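PDB 5H4R: beta-1,3-1,4-glucanase from Caldicellulosiruptor sp. F32, which probably hydrolyses mixed-linkage beta-1,3-1,4-glucans such as lichenan, as a family 5 glycoside hydrolase, and is seen here with cellotetraose bound. Local coordinates for residues Q84-V89 with M130-Y135; Y177-I182 with G229-S234. The protein carries 1 engineered substitution. All coordinates share one frame; numbering follows the deposited sequence. Where two conformers were deposited one is given.

Contact 1: Q84-V89 with M130-Y135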
ATOM      1  N   GLN A  84       5.123 -21.659  -1.827  1.00 14.61           N
ATOM      2  CA  GLN A  84       3.822 -22.199  -2.212  1.00 15.01           C
ATOM      3  C   GLN A  84       2.718 -21.173  -1.972  1.00 13.74           C
ATOM      4  O   GLN A  84       1.770 -21.068  -2.754  1.00 15.37           O
ATOM      5  CB  GLN A  84       3.540 -23.497  -1.443  1.00 19.96           C
ATOM      6  CG  GLN A  84       2.303 -24.231  -1.912  1.00 38.14           C
ATOM      7  CD  GLN A  84       2.039 -25.526  -1.138  1.00 52.93           C
ATOM      8  OE1 GLN A  84       2.758 -25.867  -0.198  1.00 40.63           O
ATOM      9  NE2 GLN A  84       1.001 -26.251  -1.543  1.00 55.23           N
ATOM     10  N   MET A  85       2.821 -20.415  -0.897  1.00 12.27           N
ATOM     11  CA  MET A  85       1.817 -19.396  -0.616  1.00 11.12           C
ATOM     12  C   MET A  85       1.792 -18.335  -1.706  1.00 12.37           C
ATOM     13  O   MET A  85       0.727 -17.959  -2.201  1.00 12.50           O
ATOM     14  CB  MET A  85       2.122 -18.776   0.738  1.00 16.40           C
ATOM     15  CG  MET A  85       1.121 -17.762   1.209  1.00 18.31           C
ATOM     16  SD  MET A  85       1.694 -17.018   2.750  1.00 17.41           S
ATOM     17  CE  MET A  85       1.965 -18.435   3.730  1.00 10.13           C
ATOM     18  N   ILE A  86       2.964 -17.835  -2.098  1.00 10.02           N
ATOM     19  CA  ILE A  86       2.998 -16.824  -3.147  1.00 10.47           C
ATOM     20  C   ILE A  86       2.541 -17.421  -4.476  1.00 12.04           C
ATOM     21  O   ILE A  86       1.855 -16.758  -5.262  1.00 10.71           O
ATOM     22  CB  ILE A  86       4.402 -16.208  -3.232  1.00 12.84           C
ATOM     23  CG1 ILE A  86       4.836 -15.674  -1.852  1.00 11.68           C
ATOM     24  CG2 ILE A  86       4.455 -15.118  -4.303  1.00 14.43           C
ATOM     25  CD1 ILE A  86       3.821 -14.776  -1.201  1.00 12.34           C
ATOM     26  N   ASP A  87       2.913 -18.675  -4.752  1.00 13.27           N
ATOM     27  CA  ASP A  87       2.402 -19.377  -5.934  1.00 13.09           C
ATOM     28  C   ASP A  87       0.879 -19.377  -5.964  1.00 12.74           C
ATOM     29  O   ASP A  87       0.264 -19.209  -7.024  1.00 13.91           O
ATOM     30  CB  ASP A  87       2.858 -20.828  -5.951  1.00 14.30           C
ATOM     31  CG  ASP A  87       4.354 -21.020  -6.154  1.00 18.66           C
ATOM     32  OD1 ASP A  87       5.103 -20.078  -6.504  1.00 16.43           O
ATOM     33  OD2 ASP A  87       4.769 -22.185  -5.966  1.00 18.18           O
ATOM     34  N   THR A  88       0.264 -19.621  -4.806  1.00 12.46           N
ATOM     35  CA  THR A  88      -1.190 -19.656  -4.698  1.00 14.46           C
ATOM     36  C   THR A  88      -1.806 -18.296  -5.020  1.00 11.99           C
ATOM     37  O   THR A  88      -2.811 -18.218  -5.734  1.00 12.66           O
ATOM     38  CB  THR A  88      -1.566 -20.123  -3.290  1.00 13.64           C
ATOM     39  OG1 THR A  88      -1.115 -21.475  -3.111  1.00 15.12           O
ATOM     40  CG2 THR A  88      -3.074 -20.086  -3.077  1.00 14.15           C
ATOM     41  N   VAL A  89      -1.189 -17.221  -4.529  1.00 12.09           N
ATOM     42  CA  VAL A  89      -1.652 -15.861  -4.812  1.00 11.15           C
ATOM     43  C   VAL A  89      -1.553 -15.562  -6.307  1.00 11.40           C
ATOM     44  O   VAL A  89      -2.500 -15.046  -6.914  1.00 11.10           O
ATOM     45  CB  VAL A  89      -0.851 -14.855  -3.974  1.00 10.17           C
ATOM     46  CG1 VAL A  89      -1.141 -13.418  -4.400  1.00 10.41           C
ATOM     47  CG2 VAL A  89      -1.143 -15.027  -2.477  1.00 11.73           C
ATOM     48  N   MET A 130       9.352 -12.719  -7.326  1.00 11.52           N
ATOM     49  CA  MET A 130      10.065 -12.562  -8.594  1.00 12.48           C
ATOM     50  C   MET A 130      10.050 -13.858  -9.396  1.00 13.85           C
ATOM     51  O   MET A 130       9.964 -13.838 -10.628  1.00 14.54           O
ATOM     52  CB  MET A 130      11.510 -12.109  -8.353  1.00 16.00           C
ATOM     53  CG  MET A 130      11.627 -10.772  -7.634  1.00 18.02           C
ATOM     54  SD  MET A 130      11.165  -9.339  -8.647  1.00 19.34           S
ATOM     55  CE  MET A 130      12.443  -9.330  -9.877  1.00 23.50           C
ATOM     56  N   LYS A 131      10.169 -15.010  -8.725  1.00 12.21           N
ATOM     57  CA  LYS A 131      10.135 -16.272  -9.453  1.00 14.93           C
ATOM     58  C   LYS A 131       8.801 -16.473 -10.152  1.00 17.76           C
ATOM     59  O   LYS A 131       8.741 -17.139 -11.198  1.00 18.71           O
ATOM     60  CB  LYS A 131      10.429 -17.427  -8.505  1.00 17.08           C
ATOM     61  CG  LYS A 131      11.895 -17.524  -8.154  1.00 19.21           C
ATOM     62  CD  LYS A 131      12.164 -18.655  -7.158  1.00 26.59           C
ATOM     63  CE  LYS A 131      13.653 -19.055  -7.102  1.00 49.56           C
ATOM     64  NZ  LYS A 131      14.511 -18.019  -6.468  1.00 56.92           N
ATOM     65  N   ASN A 132       7.747 -15.885  -9.610  1.00 13.66           N
ATOM     66  CA  ASN A 132       6.416 -15.900 -10.200  1.00 14.19           C
ATOM     67  C   ASN A 132       6.198 -14.744 -11.170  1.00 13.02           C
ATOM     68  O   ASN A 132       5.078 -14.560 -11.648  1.00 16.65           O
ATOM     69  CB  ASN A 132       5.357 -15.866  -9.108  1.00 13.10           C
ATOM     70  CG  ASN A 132       5.083 -17.250  -8.512  1.00 16.56           C
ATOM     71  OD1 ASN A 132       4.492 -18.122  -9.161  1.00 18.28           O
ATOM     72  ND2 ASN A 132       5.510 -17.453  -7.285  1.00 15.15           N
ATOM     73  N   LYS A 133       7.252 -13.999 -11.498  1.00 12.83           N
ATOM     74  CA  LYS A 133       7.181 -12.893 -12.461  1.00 12.85           C
ATOM     75  C   LYS A 133       6.145 -11.836 -12.050  1.00 14.42           C
ATOM     76  O   LYS A 133       5.527 -11.195 -12.899  1.00 16.94           O
ATOM     77  CB  LYS A 133       6.909 -13.422 -13.871  1.00 15.66           C
ATOM     78  CG  LYS A 133       8.034 -14.348 -14.401  1.00 20.88           C
ATOM     79  CD  LYS A 133       7.817 -14.734 -15.846  1.00 34.36           C
ATOM     80  CE  LYS A 133       8.840 -15.767 -16.299  1.00 46.75           C
ATOM     81  NZ  LYS A 133       8.549 -16.284 -17.665  1.00 57.67           N
ATOM     82  N   MET A 134       6.004 -11.605 -10.747  1.00 11.50           N
ATOM     83  CA  MET A 134       5.029 -10.664 -10.202  1.00  9.59           C
ATOM     84  C   MET A 134       5.686  -9.314 -10.005  1.00 12.40           C
ATOM     85  O   MET A 134       6.906  -9.223  -9.841  1.00 11.82           O
ATOM     86  CB  MET A 134       4.469 -11.171  -8.870  1.00  9.82           C
ATOM     87  CG  MET A 134       3.711 -12.447  -9.016  1.00 13.77           C
ATOM     88  SD  MET A 134       3.190 -13.077  -7.417  1.00 16.90           S
ATOM     89  CE  MET A 134       1.748 -12.032  -7.167  1.00 20.07           C
ATOM     90  N   TYR A 135       4.878  -8.257 -10.067  1.00  8.82           N
ATOM     91  CA  TYR A 135       5.325  -6.973  -9.560  1.00  8.84           C
ATOM     92  C   TYR A 135       5.378  -7.048  -8.038  1.00  9.27           C
ATOM     93  O   TYR A 135       4.583  -7.747  -7.411  1.00 10.65           O
ATOM     94  CB  TYR A 135       4.391  -5.856 -10.043  1.00  9.70           C
ATOM     95  CG  TYR A 135       4.451  -5.674 -11.534  1.00  9.22           C
ATOM     96  CD1 TYR A 135       3.698  -6.467 -12.377  1.00 10.06           C
ATOM     97  CD2 TYR A 135       5.263  -4.713 -12.092  1.00 10.22           C
ATOM     98  CE1 TYR A 135       3.757  -6.311 -13.752  1.00 13.75           C
ATOM     99  CE2 TYR A 135       5.359  -4.562 -13.441  1.00 10.52           C
ATOM    100  CZ  TYR A 135       4.597  -5.343 -14.280  1.00 12.46           C
ATOM    101  OH  TYR A 135       4.718  -5.153 -15.631  1.00 16.73           O
TER
HETATM  102  O   HOH W   1       1.566 -19.884  -9.449  1.00 38.21           O
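Asn132 bridges to the helix 83-91 by way of its amide nitrogen: Asn132 ND2 donates to Asp87 OD1 over 2.8 Å, and the N-H points almost straight at the oxygen (165°). The carboxylate oxygen lies practically in the amide plane of Asn132 and takes the hydrogen nearly in line with its C-O bond, while the two flat groups are turned 74° against each other. Both partners have further bonds. Asp87 OD1 also forms a salt bridge with Lys83, and Asn132 ND2 also donates to the backbone oxygen of Tyr128, so the amide group has two acceptors holding its rotation. At the other end of the amide, Asn132 OD1 sits 3.4 Å from Asp87 OD1, an acceptor facing an acceptor. A water gives a 2.8 Å hydrogen bond to the backbone O of Asp87 and a weak one to Asn132 OD1. The next residue, Lys133, has positive phi and is the C' residue of the Schellman motif that ends helix 116-131, with Lys133 N bonded to Met130 O at 2.9 Å. In the TIM barrel this is the turn by which helix 116-131 leads into strand 135-139, packed here against helix 83-91. Past the turn, Met134 swings back toward that helix. The extended Met134 chain (chi2 175°) carries SD to 3.9 Å from Ile86 CG2; the bend at the sulfur then turns Met134 CE toward Val89 CG1, 4.2 Å away. Ile86 directs CG2, anti to its own backbone N, into the angle between Met134 SD and the Asn132 amide, whose ND2 is likewise 3.9 Å from that methyl. Behind these apolar groups, Ile86 rests on Ile97 of strand 96-99 and Val89 on Leu375.

Contact 2: Y177-I182 with G229-S234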
ATOM      1  N   TYR A 177      17.690  -5.931  -9.170  1.00 10.97           N
ATOM      2  CA  TYR A 177      16.373  -6.469  -9.468  1.00 10.55           C
ATOM      3  C   TYR A 177      15.739  -5.637 -10.580  1.00 11.34           C
ATOM      4  O   TYR A 177      15.891  -4.416 -10.607  1.00 11.89           O
ATOM      5  CB  TYR A 177      15.490  -6.463  -8.207  1.00 10.05           C
ATOM      6  CG  TYR A 177      15.808  -7.585  -7.245  1.00  9.77           C
ATOM      7  CD1 TYR A 177      17.060  -7.684  -6.657  1.00 12.74           C
ATOM      8  CD2 TYR A 177      14.852  -8.537  -6.909  1.00 10.98           C
ATOM      9  CE1 TYR A 177      17.369  -8.720  -5.802  1.00 10.94           C
ATOM     10  CE2 TYR A 177      15.143  -9.580  -6.042  1.00 10.66           C
ATOM     11  CZ  TYR A 177      16.409  -9.655  -5.483  1.00 10.22           C
ATOM     12  OH  TYR A 177      16.749 -10.660  -4.620  1.00 12.00           O
ATOM     13  N   ASN A 178      15.021  -6.307 -11.491  1.00 10.97           N
ATOM     14  CA  ASN A 178      14.415  -5.638 -12.637  1.00 11.39           C
ATOM     15  C   ASN A 178      13.265  -4.741 -12.183  1.00 11.13           C
ATOM     16  O   ASN A 178      12.976  -4.615 -10.986  1.00 11.52           O
ATOM     17  CB  ASN A 178      13.994  -6.665 -13.705  1.00 13.43           C
ATOM     18  CG  ASN A 178      12.800  -7.532 -13.317  1.00 14.17           C
ATOM     19  OD1 ASN A 178      11.923  -7.143 -12.530  1.00 12.72           O
ATOM     20  ND2 ASN A 178      12.738  -8.731 -13.923  1.00 15.00           N
ATOM     21  N   ASP A 179      12.638  -4.053 -13.162  1.00 11.32           N
ATOM     22  CA  ASP A 179      11.613  -3.040 -12.882  1.00 11.03           C
ATOM     23  C   ASP A 179      10.306  -3.636 -12.382  1.00 11.99           C
ATOM     24  O   ASP A 179       9.374  -2.866 -12.096  1.00 12.21           O
ATOM     25  CB  ASP A 179      11.271  -2.204 -14.128  1.00 15.96           C
ATOM     26  CG  ASP A 179      12.362  -1.225 -14.545  1.00 32.16           C
ATOM     27  OD1 ASP A 179      13.320  -0.975 -13.791  1.00 24.53           O
ATOM     28  OD2 ASP A 179      12.222  -0.684 -15.664  1.00 39.67           O
ATOM     29  N   HIS A 180      10.165  -4.959 -12.281  1.00 10.53           N
ATOM     30  CA  HIS A 180       8.993  -5.463 -11.573  1.00 10.16           C
ATOM     31  C   HIS A 180       9.036  -5.139 -10.077  1.00  9.27           C
ATOM     32  O   HIS A 180       7.985  -5.146  -9.426  1.00  9.91           O
ATOM     33  CB  HIS A 180       8.846  -6.958 -11.790  1.00 10.50           C
ATOM     34  CG  HIS A 180       8.155  -7.312 -13.059  1.00 11.43           C
ATOM     35  ND1 HIS A 180       8.679  -7.007 -14.301  1.00 16.73           N
ATOM     36  CD2 HIS A 180       6.979  -7.941 -13.288  1.00 12.94           C
ATOM     37  CE1 HIS A 180       7.853  -7.439 -15.239  1.00 17.35           C
ATOM     38  NE2 HIS A 180       6.813  -8.007 -14.651  1.00 16.87           N
ATOM     39  N   LEU A 181      10.212  -4.840  -9.520  1.00  8.97           N
ATOM     40  CA  LEU A 181      10.345  -4.414  -8.133  1.00  9.36           C
ATOM     41  C   LEU A 181      10.219  -2.894  -8.027  1.00  9.53           C
ATOM     42  O   LEU A 181      10.940  -2.147  -8.705  1.00  9.16           O
ATOM     43  CB  LEU A 181      11.682  -4.868  -7.552  1.00  8.28           C
ATOM     44  CG  LEU A 181      11.936  -4.472  -6.107  1.00  7.79           C
ATOM     45  CD1 LEU A 181      10.918  -5.092  -5.182  1.00  9.95           C
ATOM     46  CD2 LEU A 181      13.353  -4.864  -5.689  1.00 12.07           C
ATOM     47  N   ILE A 182       9.298  -2.468  -7.169  1.00 10.03           N
ATOM     48  CA  ILE A 182       8.899  -1.079  -6.954  1.00  9.10           C
ATOM     49  C   ILE A 182       9.205  -0.727  -5.503  1.00  8.12           C
ATOM     50  O   ILE A 182       8.903  -1.513  -4.598  1.00  9.60           O
ATOM     51  CB  ILE A 182       7.393  -0.909  -7.248  1.00  9.51           C
ATOM     52  CG1 ILE A 182       7.096  -1.322  -8.692  1.00  8.89           C
ATOM     53  CG2 ILE A 182       6.911   0.517  -6.953  1.00 11.41           C
ATOM     54  CD1 ILE A 182       5.646  -1.717  -8.907  1.00 12.83           C
ATOM     55  N   GLY A 229      22.646   3.574  -7.992  1.00 17.00           N
ATOM     56  CA  GLY A 229      23.073   2.994  -9.251  1.00 18.45           C
ATOM     57  C   GLY A 229      22.286   1.772  -9.677  1.00 17.25           C
ATOM     58  O   GLY A 229      21.225   1.442  -9.145  1.00 13.42           O
ATOM     59  N   GLY A 230      22.833   1.098 -10.689  1.00 22.30           N
ATOM     60  CA  GLY A 230      22.175  -0.078 -11.235  1.00 22.27           C
ATOM     61  C   GLY A 230      20.790   0.237 -11.758  1.00 14.42           C
ATOM     62  O   GLY A 230      20.522   1.305 -12.320  1.00 18.24           O
ATOM     63  N   ASN A 231      19.867  -0.695 -11.545  1.00 12.77           N
ATOM     64  CA  ASN A 231      18.506  -0.451 -11.997  0.50 10.36           C
ATOM     65  C   ASN A 231      17.761   0.540 -11.109  1.00 13.14           C
ATOM     66  O   ASN A 231      16.639   0.927 -11.453  1.00 13.03           O
ATOM     67  CB  ASN A 231      17.714  -1.758 -12.081  0.50 13.01           C
ATOM     68  CG  ASN A 231      16.499  -1.628 -12.980  0.50 20.11           C
ATOM     69  OD1 ASN A 231      16.578  -1.034 -14.053  0.50 20.76           O
ATOM     70  ND2 ASN A 231      15.365  -2.161 -12.537  0.50 22.17           N
ATOM     71  N   ASN A 232      18.339   0.945  -9.980  1.00 10.22           N
ATOM     72  CA  ASN A 232      17.672   1.942  -9.149  1.00  9.47           C
ATOM     73  C   ASN A 232      17.656   3.318  -9.795  1.00 11.98           C
ATOM     74  O   ASN A 232      16.910   4.189  -9.324  1.00 13.92           O
ATOM     75  CB  ASN A 232      18.319   2.036  -7.762  1.00 10.67           C
ATOM     76  CG  ASN A 232      18.193   0.751  -6.963  1.00 12.20           C
ATOM     77  OD1 ASN A 232      17.268  -0.028  -7.159  1.00  9.46           O
ATOM     78  ND2 ASN A 232      19.136   0.530  -6.053  1.00 13.31           N
ATOM     79  N   VAL A 233      18.431   3.535 -10.863  1.00 13.59           N
ATOM     80  CA  VAL A 233      18.412   4.837 -11.531  1.00 12.82           C
ATOM     81  C   VAL A 233      17.100   5.084 -12.258  1.00 14.61           C
ATOM     82  O   VAL A 233      16.727   6.251 -12.458  1.00 19.34           O
ATOM     83  CB  VAL A 233      19.591   4.975 -12.510  1.00 15.21           C
ATOM     84  CG1 VAL A 233      20.903   4.795 -11.789  1.00 16.34           C
ATOM     85  CG2 VAL A 233      19.468   3.992 -13.668  1.00 23.36           C
ATOM     86  N   SER A 234      16.362   4.025 -12.637  1.00 14.47           N
ATOM     87  CA  SER A 234      15.155   4.170 -13.451  1.00 18.36           C
ATOM     88  C   SER A 234      13.942   3.402 -12.926  1.00 15.52           C
ATOM     89  O   SER A 234      12.867   3.483 -13.534  1.00 13.18           O
ATOM     90  CB  SER A 234      15.448   3.706 -14.880  1.00 22.65           C
ATOM     91  OG  SER A 234      16.043   2.421 -14.840  1.00 26.19           O
TER
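Tyr177 meets Asn231 through its backbone: Asn231 ND2 donates to Tyr177 O at 3.0 Å, arriving on a lone pair in the carbonyl plane. The same oxygen takes a second bond from Arg235, while the phenol end leads off the other way to Asp127 and Gln123 on helix 116-131. Asn178 shapes the loop itself. Asn178 OD1 accepts from His180 N at 2.8 Å, an Asx turn, and its backbone O from Leu181 N, which closes a type I beta turn. That turn puts Asp179 where its carboxylate can fold back to the amide of Asn231. Here Asp179 OD1 receives the second hydrogen bond from Asn231 ND2, 2.7 Å long, on the anti side of the carboxylate and 32° out of its plane. One amide nitrogen therefore serves two acceptors, the backbone O of Tyr177 and the side chain of Asp179, through similarly bent bonds. Asn231 can reach both because its CG stands anti to the backbone N (chi1 -160°), carrying the amide across to the other loop; Asn231 was modelled in two conformers, and the bonds described are those of one of them. The carboxylate and amide planes are nearly parallel, 18° apart. Asn231 OD1, another acceptor, is 3.3 Å from Asp179 OD1. With an alanine in place of Asp179, the Asn231 amide would probably keep only the Tyr177 carbonyl as its acceptor across the contact and be freer to turn. The arrangement joins two neighbouring loops of the TIM barrel, the one leading into the fourth strand, 181-184, and the one leading from helix 205-226 into the fifth, 237-240, at the end of the barrel where the strands begin.

How the contacts relate
Contact 1 and contact 2 follow one another along the chain, their centres about 19 Å apart, and they join successive helix-to-strand connections of the same barrel to their neighbours. They meet directly: the rings of Tyr135, opening the third strand, and His180, just before the fourth, stack with Tyr135 CZ 3.5 Å from His180 NE2, and Met130 CE packs 3.5 Å from Asn178 OD1. Both lie at the end of the barrel where the strands start. The glycan pocket is at the other end: strand 135-139 leads to His141 and His142, and strand 181-184 to Asn187 and the engineered Gln188, all four lining it. Neither contact supplies a pocket residue.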